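Local coordinates for glycosylation Associate Protein 1 (Streptococcus agalactiae serotype V, PDB 6OYC) that probably acts, in complex with its partner proteins Gap2 and Gap3, as a lectin-like component of the accessory Sec system for glycosylation and secretion, at residues A[320-325]-A[428-433]. Residues are numbered along the deposited sequence; the frame is centred on the assembly and turned at random.
Sequences IYFVVD and IDISKI
With chi1 of -164°, the CG of Phe322 is anti to its own nitrogen, and in Ile428 a chi1 of -65° sets CG1 beside the nitrogen and leaves CG2 anti to it; Phe322 and Ile428 are bridged partners on one face of a parallel sheet, and these torsions turn the ring and the methyl toward each other. This is the six-stranded sheet of a Rossmann-like domain, consistent with the GT-B relationship of the protein's family, and strands 318-323 and 426-428 are neighbours in its interior. Ile428 CG2 lies 3.9 Å from the centroid of the Phe322 ring, 25° off the normal, which makes it a CH-pi contact over the face, displaced toward the rim. Ile428 CD1, still beside CD2 and CE2 of the ring, also meets Ile320 CG2 at 3.7 Å. Helix 329-344, through Ser335 and Leu339, also packs on Phe322, while Leu473 and Ile477 of helix 473-481 touch Ile428.

The parallel pairing shows in two bonds made by one residue: Ile428 N donates to Tyr321 O at 2.8 Å, almost straight at N-H, and Ile428 O accepts from Val323 N along nearly the line of its carbonyl. Phe322 CA adds a CA-H...O contact to the same oxygen.

Past Val323 the direct backbone bonding between these segments gives way to water. The Asp429 carboxylate lies against Val323, its CG 3.7 Å from Val323 CB; with OD1 held by two waters and OD2 by the backbone N of Asp435, both oxygens are tied, which should limit its rotation. One water also donates to Val323 O and accepts from Ser431 N over a long 3.3 Å. The other donates to Asp325 O over a similarly long distance and accepts from Ser431 OG, the oxygen that closes an ST turn by receiving Ile433 N at 3.1 Å.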
loop_
_atom_site.group_PDB
_atom_site.type_symbol
_atom_site.label_atom_id
_atom_site.label_comp_id
_atom_site.label_asym_id
_atom_site.label_seq_id
_atom_site.Cartn_x
_atom_site.Cartn_y
_atom_site.Cartn_z
ATOM N N ILE A 320 22.280 -6.884 8.371
ATOM C CA ILE A 320 21.423 -6.044 9.199
ATOM C C ILE A 320 20.724 -5.031 8.301
ATOM O O ILE A 320 21.376 -4.315 7.525
ATOM C CB ILE A 320 22.230 -5.328 10.299
ATOM C CG1 ILE A 320 22.953 -6.336 11.193
ATOM C CG2 ILE A 320 21.322 -4.406 11.130
ATOM C CD1 ILE A 320 23.617 -5.711 12.389
ATOM N N TYR A 321 19.404 -4.953 8.436
ATOM C CA TYR A 321 18.550 -4.027 7.694
ATOM C C TYR A 321 18.189 -2.877 8.633
ATOM O O TYR A 321 17.358 -3.047 9.528
ATOM C CB TYR A 321 17.310 -4.792 7.215
ATOM C CG TYR A 321 16.288 -4.090 6.333
ATOM C CD1 TYR A 321 15.267 -3.310 6.887
ATOM C CD2 TYR A 321 16.279 -4.288 4.953
ATOM C CE1 TYR A 321 14.309 -2.702 6.071
ATOM C CE2 TYR A 321 15.321 -3.689 4.140
ATOM C CZ TYR A 321 14.346 -2.892 4.703
ATOM O OH TYR A 321 13.397 -2.289 3.911
ATOM N N PHE A 322 18.816 -1.709 8.443
ATOM C CA PHE A 322 18.812 -0.628 9.438
ATOM C C PHE A 322 18.056 0.591 8.915
ATOM O O PHE A 322 18.568 1.337 8.065
ATOM C CB PHE A 322 20.244 -0.252 9.815
ATOM C CG PHE A 322 20.369 0.560 11.092
ATOM C CD1 PHE A 322 19.833 1.839 11.190
ATOM C CD2 PHE A 322 21.077 0.061 12.183
ATOM C CE1 PHE A 322 19.989 2.595 12.357
ATOM C CE2 PHE A 322 21.231 0.819 13.360
ATOM C CZ PHE A 322 20.679 2.079 13.441
ATOM N N VAL A 323 16.864 0.820 9.460
ATOM C CA VAL A 323 16.030 1.939 9.029
ATOM C C VAL A 323 16.574 3.219 9.642
ATOM O O VAL A 323 16.721 3.311 10.864
ATOM C CB VAL A 323 14.559 1.710 9.426
ATOM C CG1 VAL A 323 13.687 2.955 9.107
ATOM C CG2 VAL A 323 14.006 0.477 8.720
ATOM N N VAL A 324 16.868 4.218 8.802
ATOM C CA VAL A 324 17.445 5.471 9.297
ATOM C C VAL A 324 16.438 6.624 9.368
ATOM O O VAL A 324 16.745 7.655 9.989
ATOM C CB VAL A 324 18.676 5.882 8.459
ATOM C CG1 VAL A 324 19.754 4.799 8.551
ATOM C CG2 VAL A 324 18.274 6.154 6.997
ATOM N N ASP A 325 15.242 6.471 8.797
ATOM C CA ASP A 325 14.219 7.515 8.849
ATOM C C ASP A 325 13.857 7.902 10.282
ATOM O O ASP A 325 13.820 7.070 11.191
ATOM C CB ASP A 325 12.949 7.056 8.126
ATOM C CG ASP A 325 13.167 6.872 6.646
ATOM O OD1 ASP A 325 13.900 7.683 6.032
ATOM O OD2 ASP A 325 12.636 5.895 6.099
ATOM N N ILE A 428 16.679 -3.548 12.240
ATOM C CA ILE A 428 16.852 -2.516 13.260
ATOM C C ILE A 428 16.065 -1.270 12.858
ATOM O O ILE A 428 16.339 -0.647 11.820
ATOM C CB ILE A 428 18.328 -2.164 13.506
ATOM C CG1 ILE A 428 19.074 -3.364 14.093
ATOM C CG2 ILE A 428 18.408 -1.026 14.515
ATOM C CD1 ILE A 428 20.509 -3.048 14.490
ATOM N N ASP A 429 15.109 -0.894 13.699
ATOM C CA ASP A 429 14.380 0.361 13.537
ATOM C C ASP A 429 14.218 0.928 14.942
ATOM O O ASP A 429 13.372 0.459 15.714
ATOM C CB ASP A 429 13.039 0.137 12.848
ATOM C CG ASP A 429 12.397 1.430 12.382
ATOM O OD1 ASP A 429 12.852 2.520 12.817
ATOM O OD2 ASP A 429 11.437 1.345 11.576
ATOM N N ILE A 430 15.043 1.916 15.282
ATOM C CA ILE A 430 15.167 2.363 16.665
ATOM C C ILE A 430 14.560 3.746 16.881
ATOM O O ILE A 430 14.683 4.300 17.976
ATOM C CB ILE A 430 16.627 2.337 17.144
ATOM C CG1 ILE A 430 17.531 3.101 16.174
ATOM C CG2 ILE A 430 17.111 0.902 17.351
ATOM C CD1 ILE A 430 18.870 3.435 16.758
ATOM N N SER A 431 13.898 4.312 15.875
ATOM C CA SER A 431 13.224 5.586 16.064
ATOM C C SER A 431 12.013 5.398 16.975
ATOM O O SER A 431 11.592 4.275 17.268
ATOM C CB SER A 431 12.802 6.184 14.720
ATOM O OG SER A 431 11.498 5.757 14.359
ATOM N N LYS A 432 11.431 6.518 17.414
ATOM C CA LYS A 432 10.238 6.415 18.252
ATOM C C LYS A 432 8.987 6.054 17.477
ATOM O O LYS A 432 8.007 5.655 18.102
ATOM C CB LYS A 432 9.979 7.709 19.022
ATOM C CG LYS A 432 11.223 8.357 19.591
ATOM C CD LYS A 432 10.922 9.794 19.990
ATOM C CE LYS A 432 12.193 10.530 20.294
ATOM N NZ LYS A 432 12.506 10.471 21.734
ATOM N N ILE A 433 8.988 6.182 16.147
ATOM C CA ILE A 433 7.850 5.767 15.322
ATOM C C ILE A 433 8.349 4.798 14.255
ATOM O O ILE A 433 8.603 5.210 13.113
ATOM C CB ILE A 433 7.143 6.968 14.675
ATOM C CG1 ILE A 433 6.965 8.099 15.686
ATOM C CG2 ILE A 433 5.786 6.546 14.109
ATOM C CD1 ILE A 433 6.541 9.419 15.068
HETATM O O HOH W 1 15.095 3.762 12.880
HETATM O O HOH W 2 11.792 4.581 11.721
#